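Local coordinates for protein methylmalonate-semialdehyde dehydrogenase (PDB 4ZZ7) that catalyses the NAD-dependent, CoA-acylating oxidation of methylmalonate semialdehyde, acting as a tetrameric member of the aldehyde dehydrogenase family, at residues H9-Q14 against N202-D207; N19-N24 against L37-T42; R73-L78 against R106-V111; F153-P158 against P181-Y186. All blocks are in the same frame, centred on the assembly; numbering follows the deposited sequence.

Contact 1: residues H9-Q14 against N202-D207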
loop_
_atom_site.group_PDB
_atom_site.type_symbol
_atom_site.label_atom_id
_atom_site.label_comp_id
_atom_site.label_asym_id
_atom_site.label_seq_id
_atom_site.Cartn_x
_atom_site.Cartn_y
_atom_site.Cartn_z
ATOM N N HIS A 9 3.158 -1.579 -41.105
ATOM C CA HIS A 9 3.165 -2.208 -39.810
ATOM C C HIS A 9 4.551 -2.086 -39.227
ATOM O O HIS A 9 5.533 -2.098 -39.945
ATOM C CB HIS A 9 2.856 -3.692 -39.932
ATOM C CG HIS A 9 1.711 -4.010 -40.831
ATOM N ND1 HIS A 9 0.444 -3.534 -40.610
ATOM C CD2 HIS A 9 1.637 -4.777 -41.946
ATOM C CE1 HIS A 9 -0.369 -3.981 -41.551
ATOM N NE2 HIS A 9 0.331 -4.739 -42.376
ATOM N N LEU A 10 4.624 -1.996 -37.910
ATOM C CA LEU A 10 5.879 -1.949 -37.193
ATOM C C LEU A 10 6.106 -3.324 -36.597
ATOM O O LEU A 10 5.423 -3.715 -35.648
ATOM C CB LEU A 10 5.791 -0.889 -36.098
ATOM C CG LEU A 10 6.990 -0.709 -35.173
ATOM C CD1 LEU A 10 8.257 -0.421 -35.958
ATOM C CD2 LEU A 10 6.693 0.427 -34.201
ATOM N N ILE A 11 7.047 -4.065 -37.170
ATOM C CA ILE A 11 7.385 -5.392 -36.663
ATOM C C ILE A 11 8.886 -5.572 -36.514
ATOM O O ILE A 11 9.622 -5.571 -37.490
ATOM C CB ILE A 11 6.851 -6.509 -37.571
ATOM C CG1 ILE A 11 5.328 -6.409 -37.683
ATOM C CG2 ILE A 11 7.256 -7.872 -37.024
ATOM C CD1 ILE A 11 4.683 -7.439 -38.592
ATOM N N ASN A 12 9.320 -5.780 -35.279
ATOM C CA ASN A 12 10.736 -5.866 -34.936
ATOM C C ASN A 12 11.515 -4.622 -35.396
ATOM O O ASN A 12 12.574 -4.722 -36.003
ATOM C CB ASN A 12 11.340 -7.164 -35.479
ATOM C CG ASN A 12 12.457 -7.715 -34.595
ATOM O OD1 ASN A 12 12.231 -8.114 -33.454
ATOM N ND2 ASN A 12 13.652 -7.770 -35.126
ATOM N N GLY A 13 10.956 -3.450 -35.094
ATOM C CA GLY A 13 11.638 -2.164 -35.297
ATOM C C GLY A 13 11.769 -1.735 -36.746
ATOM O O GLY A 13 12.666 -0.957 -37.098
ATOM N N GLN A 14 10.878 -2.240 -37.592
ATOM C CA GLN A 14 10.955 -1.959 -39.001
ATOM C C GLN A 14 9.598 -1.907 -39.623
ATOM O O GLN A 14 8.732 -2.700 -39.272
ATOM C CB GLN A 14 11.779 -3.029 -39.678
ATOM C CG GLN A 14 13.256 -2.913 -39.354
ATOM C CD GLN A 14 14.098 -3.739 -40.270
ATOM O OE1 GLN A 14 13.578 -4.482 -41.109
ATOM N NE2 GLN A 14 15.414 -3.623 -40.125
ATOM N N ASN A 202 5.155 -3.681 -31.016
ATOM C CA ASN A 202 4.769 -3.955 -32.392
ATOM C C ASN A 202 3.402 -3.330 -32.682
ATOM O O ASN A 202 2.543 -3.277 -31.799
ATOM C CB ASN A 202 4.714 -5.456 -32.620
ATOM C CG ASN A 202 6.059 -6.127 -32.414
ATOM O OD1 ASN A 202 6.924 -6.010 -33.251
ATOM N ND2 ASN A 202 6.232 -6.843 -31.309
ATOM N N VAL A 203 3.215 -2.834 -33.902
ATOM C CA VAL A 203 1.921 -2.306 -34.339
ATOM C C VAL A 203 1.522 -3.086 -35.568
ATOM O O VAL A 203 2.262 -3.170 -36.528
ATOM C CB VAL A 203 1.943 -0.790 -34.663
ATOM C CG1 VAL A 203 0.548 -0.309 -35.066
ATOM C CG2 VAL A 203 2.425 -0.014 -33.458
ATOM N N VAL A 204 0.344 -3.659 -35.551
ATOM C CA VAL A 204 -0.070 -4.502 -36.655
ATOM C C VAL A 204 -1.478 -4.048 -37.041
ATOM O O VAL A 204 -2.433 -4.219 -36.297
ATOM C CB VAL A 204 0.110 -5.986 -36.257
ATOM C CG1 VAL A 204 -1.143 -6.588 -35.649
ATOM C CG2 VAL A 204 0.624 -6.793 -37.426
ATOM N N ASN A 205 -1.571 -3.330 -38.152
ATOM C CA ASN A 205 -2.860 -2.805 -38.660
ATOM C C ASN A 205 -3.724 -3.858 -39.340
ATOM O O ASN A 205 -3.212 -4.773 -40.000
ATOM C CB ASN A 205 -2.618 -1.659 -39.625
ATOM C CG ASN A 205 -2.288 -0.401 -38.913
ATOM O OD1 ASN A 205 -3.135 0.130 -38.210
ATOM N ND2 ASN A 205 -1.067 0.093 -39.076
ATOM N N GLY A 206 -5.034 -3.716 -39.198
ATOM C CA GLY A 206 -5.921 -4.687 -39.781
ATOM C C GLY A 206 -7.349 -4.540 -39.313
ATOM O O GLY A 206 -7.774 -3.495 -38.793
ATOM N N ASP A 207 -8.087 -5.620 -39.521
ATOM C CA ASP A 207 -9.482 -5.714 -39.170
ATOM C C ASP A 207 -9.693 -7.040 -38.415
ATOM O O ASP A 207 -8.738 -7.641 -37.906
ATOM C CB ASP A 207 -10.311 -5.619 -40.458
ATOM C CG ASP A 207 -10.226 -6.868 -41.322
ATOM O OD1 ASP A 207 -9.261 -7.660 -41.241
ATOM O OD2 ASP A 207 -11.165 -7.052 -42.112
#
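The imidazole of His9 and the side-chain amide of Asn202 are the flat groups that reach across this contact, one at each end. At the edge of the His9 ring, in its plane, lies Asn205 CB, 3.7 Å from His9 ND1. The backbone N of Asn205 donates to the same ring nitrogen (Asn205 N to His9 ND1, 3.2 Å), but from 31° out of the ring plane. The amide of Asn205 crosses the ring obliquely and is held through ND2 by the carbonyl of Gly8. At the other end, Asn202 OD1 accepts Asn12 N at 3.1 Å, with the donor almost on the line of the side-chain C=O (176°). Asn202 CG stands beside its own backbone N and opposite the carbonyl carbon (chi1 -62°), which carries OD1 over to the loop that follows strand 6-10.

Between these side-chain bonds lies a single antiparallel bridge, a hydrogen-bonded pair of Leu10 and Val203. Leu10 N reaches Val203 O at 3.0 Å, and Val203 N meets a lone pair of Leu10 O at 2.9 Å. The two side chains touch through CB atoms 4.1 Å apart, against helix 182-193. The bridge ties strand 6-10 of the N-terminal sheet to 201-203, an outermost strand of the NAD-binding sheet; Gly206, just beyond it, touches the cofactor.

Because His9 ND1 accepts a hydrogen bond, the ring is probably neutral, with its hydrogen on NE2, which makes a weak bond to Asp38. Side-chain acceptors thus extend a very short backbone ladder at both ends.

Contact 2: residues N19-N24 against L37-T42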
loop_
_atom_site.group_PDB
_atom_site.type_symbol
_atom_site.label_atom_id
_atom_site.label_comp_id
_atom_site.label_asym_id
_atom_site.label_seq_id
_atom_site.Cartn_x
_atom_site.Cartn_y
_atom_site.Cartn_z
ATOM N N ASN A 19 0.765 -6.367 -48.419
ATOM C CA ASN A 19 0.315 -6.077 -49.792
ATOM C C ASN A 19 -0.606 -7.109 -50.438
ATOM O O ASN A 19 -0.564 -7.300 -51.658
ATOM C CB ASN A 19 1.504 -5.787 -50.727
ATOM C CG ASN A 19 2.177 -4.478 -50.403
ATOM O OD1 ASN A 19 1.504 -3.434 -50.293
ATOM N ND2 ASN A 19 3.512 -4.506 -50.268
ATOM N N THR A 20 -1.442 -7.753 -49.633
ATOM C CA THR A 20 -2.460 -8.657 -50.171
ATOM C C THR A 20 -3.864 -8.069 -50.085
ATOM O O THR A 20 -4.766 -8.521 -50.785
ATOM C CB THR A 20 -2.401 -10.078 -49.540
ATOM O OG1 THR A 20 -2.948 -10.068 -48.228
ATOM C CG2 THR A 20 -0.950 -10.636 -49.525
ATOM N N ARG A 21 -4.050 -7.045 -49.261
ATOM C CA ARG A 21 -5.375 -6.454 -49.056
ATOM C C ARG A 21 -5.244 -5.071 -48.432
ATOM O O ARG A 21 -4.383 -4.857 -47.583
ATOM C CB ARG A 21 -6.176 -7.377 -48.139
ATOM C CG ARG A 21 -7.616 -6.967 -47.904
ATOM C CD ARG A 21 -8.414 -8.180 -47.465
ATOM N NE ARG A 21 -7.868 -8.804 -46.252
ATOM C CZ ARG A 21 -8.317 -8.584 -45.010
ATOM N NH1 ARG A 21 -9.331 -7.730 -44.767
ATOM N NH2 ARG A 21 -7.751 -9.229 -43.994
ATOM N N SER A 22 -6.079 -4.127 -48.842
ATOM C CA SER A 22 -5.995 -2.789 -48.250
ATOM C C SER A 22 -7.328 -2.067 -48.145
ATOM O O SER A 22 -8.355 -2.501 -48.685
ATOM C CB SER A 22 -5.000 -1.914 -49.023
ATOM O OG SER A 22 -5.664 -1.152 -50.012
ATOM N N GLN A 23 -7.280 -0.934 -47.458
ATOM C CA GLN A 23 -8.478 -0.198 -47.112
ATOM C C GLN A 23 -8.242 1.312 -47.067
ATOM O O GLN A 23 -7.166 1.796 -46.727
ATOM C CB GLN A 23 -9.001 -0.705 -45.774
ATOM C CG GLN A 23 -10.361 -0.139 -45.423
ATOM C CD GLN A 23 -10.926 -0.748 -44.169
ATOM O OE1 GLN A 23 -10.703 -1.926 -43.895
ATOM N NE2 GLN A 23 -11.664 0.038 -43.400
ATOM N N ASN A 24 -9.274 2.057 -47.412
ATOM C CA ASN A 24 -9.143 3.491 -47.503
ATOM C C ASN A 24 -9.164 4.058 -46.123
ATOM O O ASN A 24 -9.980 3.654 -45.323
ATOM C CB ASN A 24 -10.307 4.119 -48.297
ATOM C CG ASN A 24 -10.410 3.603 -49.722
ATOM O OD1 ASN A 24 -9.432 3.133 -50.305
ATOM N ND2 ASN A 24 -11.604 3.681 -50.284
ATOM N N LEU A 37 -4.500 1.835 -46.189
ATOM C CA LEU A 37 -4.002 1.103 -45.043
ATOM C C LEU A 37 -3.857 -0.353 -45.383
ATOM O O LEU A 37 -4.836 -1.016 -45.703
ATOM C CB LEU A 37 -4.960 1.252 -43.879
ATOM C CG LEU A 37 -4.529 0.515 -42.619
ATOM C CD1 LEU A 37 -3.164 0.996 -42.126
ATOM C CD2 LEU A 37 -5.627 0.686 -41.586
ATOM N N ASP A 38 -2.630 -0.848 -45.292
ATOM C CA ASP A 38 -2.365 -2.276 -45.465
ATOM C C ASP A 38 -3.031 -3.086 -44.351
ATOM O O ASP A 38 -2.908 -2.733 -43.196
ATOM C CB ASP A 38 -0.866 -2.538 -45.451
ATOM C CG ASP A 38 -0.530 -3.938 -45.888
ATOM O OD1 ASP A 38 -0.879 -4.303 -47.033
ATOM O OD2 ASP A 38 0.098 -4.674 -45.101
ATOM N N LEU A 39 -3.750 -4.144 -44.697
ATOM C CA LEU A 39 -4.384 -4.988 -43.694
ATOM C C LEU A 39 -3.599 -6.280 -43.492
ATOM O O LEU A 39 -3.363 -7.036 -44.433
ATOM C CB LEU A 39 -5.839 -5.291 -44.053
ATOM C CG LEU A 39 -6.744 -4.063 -44.231
ATOM C CD1 LEU A 39 -8.173 -4.512 -44.467
ATOM C CD2 LEU A 39 -6.709 -3.098 -43.045
ATOM N N ALA A 40 -3.212 -6.528 -42.246
ATOM C CA ALA A 40 -2.358 -7.656 -41.924
ATOM C C ALA A 40 -3.158 -8.920 -41.769
ATOM O O ALA A 40 -4.245 -8.929 -41.209
ATOM C CB ALA A 40 -1.572 -7.390 -40.655
ATOM N N SER A 41 -2.576 -9.998 -42.252
ATOM C CA SER A 41 -3.238 -11.279 -42.294
ATOM C C SER A 41 -2.699 -12.077 -41.141
ATOM O O SER A 41 -1.722 -11.674 -40.519
ATOM C CB SER A 41 -2.888 -11.970 -43.612
ATOM O OG SER A 41 -1.472 -12.161 -43.693
ATOM N N THR A 42 -3.283 -13.238 -40.893
ATOM C CA THR A 42 -2.855 -14.050 -39.760
ATOM C C THR A 42 -1.353 -14.421 -39.829
ATOM O O THR A 42 -0.735 -14.666 -38.806
ATOM C CB THR A 42 -3.690 -15.339 -39.585
ATOM O OG1 THR A 42 -3.455 -16.199 -40.686
ATOM C CG2 THR A 42 -5.162 -15.067 -39.555
HETATM O O HOH W 1 -2.228 -6.881 -46.733
#
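Leu39 packs against Arg21 and Gln23 where the beta hairpin of strands 22-27 and 32-38 runs out into loop. Its CB sits over the centre of one face of the Arg21 guanidinium, 4.2 Å above the plane. CG lies alongside Arg21 O, and CD1 reaches between Arg21 NH1 and Gln23 OE1, 3.7 Å from the latter. Arg21 can fold over the leucine because its chain bends at chi3 (58°); its charged end goes on to salt bridges with Glu209 and Asp207.

Beneath this packing the backbones are zipped antiparallel. Leu37 N donates to Gln23 O at 2.7 Å, Gln23 N returns a bond to Leu37 O, and Leu39 N reaches Arg21 O at 3.0 Å. Ser22 and Asp38 form the non-hydrogen-bonded pair between them.

Asp38 fastens the loop ahead of the strand: OD1 takes Asn19 N on its syn side at 3.0 Å, 24° out of the carboxylate plane, while OD2 accepts Glu18 N. A leucine in its place would probably leave both amides without their acceptor and let the loop at Asn19 shift. A water completes the join, accepting from Thr20 N at 3.1 Å and lying 2.9 Å from Asp38 OD1.

Contact 3: residues R73-L78 against R106-V111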
loop_
_atom_site.group_PDB
_atom_site.type_symbol
_atom_site.label_atom_id
_atom_site.label_comp_id
_atom_site.label_asym_id
_atom_site.label_seq_id
_atom_site.Cartn_x
_atom_site.Cartn_y
_atom_site.Cartn_z
ATOM N N ARG A 73 12.300 8.898 -21.608
ATOM C CA ARG A 73 12.748 9.405 -22.919
ATOM C C ARG A 73 11.595 9.536 -23.904
ATOM O O ARG A 73 11.532 10.471 -24.676
ATOM C CB ARG A 73 13.821 8.481 -23.522
ATOM C CG ARG A 73 15.202 8.657 -22.915
ATOM C CD ARG A 73 16.189 7.648 -23.475
ATOM N NE ARG A 73 17.044 7.041 -22.443
ATOM C CZ ARG A 73 17.073 5.741 -22.086
ATOM N NH1 ARG A 73 16.279 4.820 -22.660
ATOM N NH2 ARG A 73 17.925 5.351 -21.129
ATOM N N PHE A 74 10.708 8.563 -23.869
ATOM C CA PHE A 74 9.470 8.605 -24.606
ATOM C C PHE A 74 8.608 9.836 -24.242
ATOM O O PHE A 74 8.064 10.492 -25.118
ATOM C CB PHE A 74 8.712 7.298 -24.323
ATOM C CG PHE A 74 7.546 7.048 -25.229
ATOM C CD1 PHE A 74 7.667 7.192 -26.597
ATOM C CD2 PHE A 74 6.333 6.629 -24.716
ATOM C CE1 PHE A 74 6.588 6.956 -27.433
ATOM C CE2 PHE A 74 5.245 6.380 -25.533
ATOM C CZ PHE A 74 5.371 6.548 -26.900
ATOM N N LYS A 75 8.512 10.150 -22.949
ATOM C CA LYS A 75 7.781 11.327 -22.445
ATOM C C LYS A 75 8.134 12.570 -23.262
ATOM O O LYS A 75 7.270 13.307 -23.719
ATOM C CB LYS A 75 8.144 11.558 -20.977
ATOM C CG LYS A 75 7.020 12.058 -20.112
ATOM C CD LYS A 75 6.959 13.567 -20.089
ATOM C CE LYS A 75 7.569 14.143 -18.835
ATOM N NZ LYS A 75 6.579 15.105 -18.299
ATOM N N GLU A 76 9.432 12.737 -23.465
ATOM C CA GLU A 76 10.018 13.872 -24.159
ATOM C C GLU A 76 9.670 13.918 -25.621
ATOM O O GLU A 76 9.278 14.940 -26.136
ATOM C CB GLU A 76 11.541 13.793 -24.045
ATOM C CG GLU A 76 12.049 13.847 -22.621
ATOM C CD GLU A 76 11.628 15.132 -21.973
ATOM O OE1 GLU A 76 10.865 15.069 -20.965
ATOM O OE2 GLU A 76 12.026 16.205 -22.514
ATOM N N LEU A 77 9.847 12.802 -26.292
ATOM C CA LEU A 77 9.613 12.712 -27.715
ATOM C C LEU A 77 8.192 13.055 -28.056
ATOM O O LEU A 77 7.925 13.662 -29.082
ATOM C CB LEU A 77 9.880 11.292 -28.185
ATOM C CG LEU A 77 11.306 10.837 -28.017
ATOM C CD1 LEU A 77 11.442 9.429 -28.517
ATOM C CD2 LEU A 77 12.229 11.758 -28.785
ATOM N N LEU A 78 7.274 12.641 -27.195
ATOM C CA LEU A 78 5.876 12.849 -27.450
ATOM C C LEU A 78 5.568 14.331 -27.425
ATOM O O LEU A 78 4.856 14.825 -28.290
ATOM C CB LEU A 78 5.050 12.099 -26.430
ATOM C CG LEU A 78 5.062 10.578 -26.560
ATOM C CD1 LEU A 78 4.184 9.957 -25.479
ATOM C CD2 LEU A 78 4.595 10.136 -27.931
ATOM N N ARG A 106 -3.164 13.623 -21.961
ATOM C CA ARG A 106 -3.627 12.549 -21.080
ATOM C C ARG A 106 -2.842 11.252 -21.318
ATOM O O ARG A 106 -2.550 10.492 -20.401
ATOM C CB ARG A 106 -5.152 12.330 -21.247
ATOM C CG ARG A 106 -6.019 13.516 -20.804
ATOM C CD ARG A 106 -7.136 13.112 -19.846
ATOM N NE ARG A 106 -8.055 12.071 -20.359
ATOM C CZ ARG A 106 -9.101 12.272 -21.180
ATOM N NH1 ARG A 106 -9.383 13.488 -21.663
ATOM N NH2 ARG A 106 -9.870 11.240 -21.542
ATOM N N GLY A 107 -2.492 11.011 -22.567
ATOM C CA GLY A 107 -1.629 9.895 -22.912
ATOM C C GLY A 107 -0.257 9.994 -22.285
ATOM O O GLY A 107 0.218 9.053 -21.675
ATOM N N ILE A 108 0.374 11.154 -22.431
ATOM C CA ILE A 108 1.654 11.424 -21.798
ATOM C C ILE A 108 1.518 11.218 -20.310
ATOM O O ILE A 108 2.429 10.698 -19.681
ATOM C CB ILE A 108 2.141 12.863 -22.062
ATOM C CG1 ILE A 108 2.500 13.068 -23.548
ATOM C CG2 ILE A 108 3.368 13.198 -21.205
ATOM C CD1 ILE A 108 2.446 14.527 -23.965
ATOM N N GLU A 109 0.378 11.612 -19.746
ATOM C CA GLU A 109 0.109 11.375 -18.327
ATOM C C GLU A 109 0.251 9.905 -17.983
ATOM O O GLU A 109 0.898 9.569 -16.992
ATOM C CB GLU A 109 -1.245 11.945 -17.895
ATOM C CG GLU A 109 -1.170 13.469 -17.764
ATOM C CD GLU A 109 -2.414 14.138 -17.200
ATOM O OE1 GLU A 109 -2.366 15.376 -16.995
ATOM O OE2 GLU A 109 -3.414 13.428 -16.947
ATOM N N ASN A 110 -0.293 9.036 -18.831
ATOM C CA ASN A 110 -0.127 7.573 -18.671
ATOM C C ASN A 110 1.320 7.109 -18.764
ATOM O O ASN A 110 1.665 6.059 -18.199
ATOM C CB ASN A 110 -0.905 6.785 -19.731
ATOM C CG ASN A 110 -2.412 6.868 -19.569
ATOM O OD1 ASN A 110 -3.117 7.259 -20.501
ATOM N ND2 ASN A 110 -2.916 6.457 -18.412
ATOM N N VAL A 111 2.131 7.854 -19.524
ATOM C CA VAL A 111 3.559 7.576 -19.682
ATOM C C VAL A 111 4.270 7.994 -18.417
ATOM O O VAL A 111 5.160 7.285 -17.945
ATOM C CB VAL A 111 4.140 8.308 -20.920
ATOM C CG1 VAL A 111 5.649 8.142 -21.030
ATOM C CG2 VAL A 111 3.483 7.787 -22.185
#
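Val111 turns both methyls toward helix 64-80: CG1 stands opposite its backbone N (chi1 175°), aimed at the backbone of Lys75, and CG2 stands opposite the carbonyl carbon, between Phe74 and Leu78. Phe74 swings its ring to the same place by setting CG opposite its own backbone N (chi1 -168°), so that CD2 comes to 4.0 Å from Val111 CG2, the two side chains crossing at about a right angle. Leu78 CD1 lies over one face of that ring, offset toward the rim, and also touches Val111 CG2 at 4.0 Å. One turn away, Ile108 offers its two branches to different partners. Its CG1 slides past Leu78 CB at 4.0 Å in the opposite direction, and its CG2 packs on the aliphatic chain of Lys75, 3.8 Å from CD. The lysine's amino group passes on to a salt bridge with Glu112.

All the touching residues are buried, and the interface is apolar. The short axes approach to 9.7 Å at 167°, a nearly antiparallel helix pair. Phe74 and Val111 both rest on Leu159 of helix 156-167, Leu78 leans on Ile187 of helix 182-193, and a second subunit borders the pair, its Phe72 making a cation-pi contact with Lys75.

Contact 4: residues F153-P158 against P181-Y186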
loop_
_atom_site.group_PDB
_atom_site.type_symbol
_atom_site.label_atom_id
_atom_site.label_comp_id
_atom_site.label_asym_id
_atom_site.label_seq_id
_atom_site.Cartn_x
_atom_site.Cartn_y
_atom_site.Cartn_z
ATOM N N PHE A 153 -9.850 7.686 -29.913
ATOM C CA PHE A 153 -8.619 8.096 -29.238
ATOM C C PHE A 153 -7.438 7.273 -29.725
ATOM O O PHE A 153 -6.908 6.430 -29.013
ATOM C CB PHE A 153 -8.729 7.896 -27.747
ATOM C CG PHE A 153 -9.659 8.835 -27.068
ATOM C CD1 PHE A 153 -9.358 10.186 -26.990
ATOM C CD2 PHE A 153 -10.805 8.372 -26.444
ATOM C CE1 PHE A 153 -10.214 11.067 -26.331
ATOM C CE2 PHE A 153 -11.654 9.245 -25.788
ATOM C CZ PHE A 153 -11.358 10.590 -25.729
ATOM N N PRO A 154 -6.978 7.550 -30.922
ATOM C CA PRO A 154 -5.986 6.697 -31.512
ATOM C C PRO A 154 -4.614 6.823 -30.879
ATOM O O PRO A 154 -3.718 6.028 -31.188
ATOM C CB PRO A 154 -5.935 7.203 -32.937
ATOM C CG PRO A 154 -6.212 8.661 -32.793
ATOM C CD PRO A 154 -7.259 8.724 -31.743
ATOM N N VAL A 155 -4.439 7.838 -30.042
ATOM C CA VAL A 155 -3.190 8.033 -29.301
ATOM C C VAL A 155 -3.312 7.658 -27.822
ATOM O O VAL A 155 -2.542 6.824 -27.320
ATOM C CB VAL A 155 -2.702 9.486 -29.465
ATOM C CG1 VAL A 155 -1.676 9.875 -28.401
ATOM C CG2 VAL A 155 -2.102 9.662 -30.857
ATOM N N MET A 156 -4.278 8.271 -27.138
ATOM C CA MET A 156 -4.382 8.139 -25.703
ATOM C C MET A 156 -4.727 6.741 -25.295
ATOM O O MET A 156 -4.113 6.213 -24.376
ATOM C CB MET A 156 -5.434 9.074 -25.147
ATOM C CG MET A 156 -5.590 9.030 -23.619
ATOM S SD MET A 156 -7.077 9.905 -23.088
ATOM C CE MET A 156 -8.304 8.726 -23.664
ATOM N N VAL A 157 -5.712 6.138 -25.951
ATOM C CA VAL A 157 -6.145 4.795 -25.537
ATOM C C VAL A 157 -4.999 3.785 -25.737
ATOM O O VAL A 157 -4.751 2.990 -24.850
ATOM C CB VAL A 157 -7.504 4.347 -26.150
ATOM C CG1 VAL A 157 -7.670 2.846 -26.021
ATOM C CG2 VAL A 157 -8.675 5.019 -25.422
ATOM N N PRO A 158 -4.263 3.839 -26.863
ATOM C CA PRO A 158 -3.088 2.953 -26.910
ATOM C C PRO A 158 -2.066 3.206 -25.795
ATOM O O PRO A 158 -1.442 2.255 -25.320
ATOM C CB PRO A 158 -2.503 3.222 -28.297
ATOM C CG PRO A 158 -3.702 3.551 -29.119
ATOM C CD PRO A 158 -4.599 4.351 -28.202
ATOM N N PRO A 181 -5.023 5.291 -38.384
ATOM C CA PRO A 181 -3.845 4.561 -37.936
ATOM C C PRO A 181 -2.513 5.294 -37.958
ATOM O O PRO A 181 -1.544 4.792 -37.396
ATOM C CB PRO A 181 -3.788 3.404 -38.928
ATOM C CG PRO A 181 -4.269 4.023 -40.188
ATOM C CD PRO A 181 -5.361 4.962 -39.779
ATOM N N SER A 182 -2.436 6.438 -38.612
ATOM C CA SER A 182 -1.142 7.114 -38.781
ATOM C C SER A 182 -0.581 7.687 -37.468
ATOM O O SER A 182 0.590 7.502 -37.173
ATOM C CB SER A 182 -1.216 8.197 -39.878
ATOM O OG SER A 182 -1.453 7.632 -41.166
ATOM N N SER A 183 -1.403 8.377 -36.685
ATOM C CA SER A 183 -0.933 8.896 -35.397
ATOM C C SER A 183 -0.326 7.779 -34.526
ATOM O O SER A 183 0.752 7.921 -33.942
ATOM C CB SER A 183 -2.081 9.588 -34.640
ATOM O OG SER A 183 -3.315 8.895 -34.790
ATOM N N THR A 184 -1.040 6.662 -34.475
ATOM C CA THR A 184 -0.715 5.538 -33.622
ATOM C C THR A 184 0.606 4.852 -33.969
ATOM O O THR A 184 1.294 4.348 -33.083
ATOM C CB THR A 184 -1.836 4.506 -33.729
ATOM O OG1 THR A 184 -3.106 5.175 -33.691
ATOM C CG2 THR A 184 -1.757 3.511 -32.603
ATOM N N LEU A 185 0.914 4.787 -35.266
ATOM C CA LEU A 185 2.164 4.243 -35.760
ATOM C C LEU A 185 3.249 5.242 -35.483
ATOM O O LEU A 185 4.331 4.892 -35.042
ATOM C CB LEU A 185 2.073 4.003 -37.260
ATOM C CG LEU A 185 3.173 3.119 -37.850
ATOM C CD1 LEU A 185 3.016 1.672 -37.371
ATOM C CD2 LEU A 185 3.130 3.209 -39.371
ATOM N N TYR A 186 2.930 6.502 -35.723
ATOM C CA TYR A 186 3.867 7.569 -35.506
ATOM C C TYR A 186 4.402 7.545 -34.093
ATOM O O TYR A 186 5.598 7.717 -33.887
ATOM C CB TYR A 186 3.220 8.920 -35.780
ATOM C CG TYR A 186 4.215 10.034 -35.747
ATOM C CD1 TYR A 186 4.920 10.396 -36.890
ATOM C CD2 TYR A 186 4.475 10.711 -34.568
ATOM C CE1 TYR A 186 5.847 11.423 -36.858
ATOM C CE2 TYR A 186 5.397 11.735 -34.524
ATOM C CZ TYR A 186 6.078 12.086 -35.670
ATOM O OH TYR A 186 6.997 13.083 -35.612
#
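A single hydrogen bond joins Pro154 and Thr184. The hydroxyl Thr184 OG1 donates to Pro154 O at 2.7 Å, approaching the carbonyl at 127° and tilted 34° from its plane. Thr184 brings both branches to bear through one torsion (chi1 -43°): OG1 stands beside the backbone N and opposite the carbonyl carbon, while CG2 points away from the N toward Pro158.

The remaining contacts are packing. Thr184 CG2 meets the ring of Pro158 at CG, 4.0 Å away, the two side chains crossing at about a right angle. Pro154 lays the CB and CG edge of its ring against the Ser183 hydroxyl, with CG 3.5 Å from Ser183 OG. Val155 adds a methyl, its CG2 lying 3.8 Å from Ser183 CB. A valine in place of Thr184 would probably leave the carbonyl of Pro154 without its hydroxyl donor.

In the fold, the contact sets the loop entering helix 156-167 against the N-terminal part of helix 182-193. These helices follow the neighbouring parallel strands 144-148 and 171-175 of the NAD-binding, Rossmann-like sheet. Glu103 of helix 97-115 secures the same loop by accepting the backbone N atoms of Val155 and Met156.

The bond is consistent with the lack of a backbone donor for this carbonyl. In a regular helix Pro154 O would look to the backbone N four residues on, but that residue is Pro158, which has no N-H. The buried carbonyl instead accepts a hydrogen bond from a side chain on the adjacent helix, which links the two segments directly.

Overall arrangement
Contacts 1, 2 and 4 form a continuous cluster, with contact 3 joined to it through contact 4. The centres of contacts 1 and 2 are about 12 Å apart, and strands 6-10 and 32-38 are sheet neighbours; Asp207 OD2 also meets Arg21 NH1 in a 3.3 Å salt bridge. The centre of contact 4 lies about 13 Å from those of contacts 1 and 3; Leu185 CD1 comes to 3.8 Å from Val203 CB, and Met156 packs on Arg106 and Gly107. The centres of contacts 2 and 3 are about 29 Å apart. The cofactor lies near the cluster: Gly206 touches NAD, the side chains of Asn205 and Leu39 are about 8 Å from it, and that of Pro158 about 9 Å, whereas contact 3 lies away from the cofactor site.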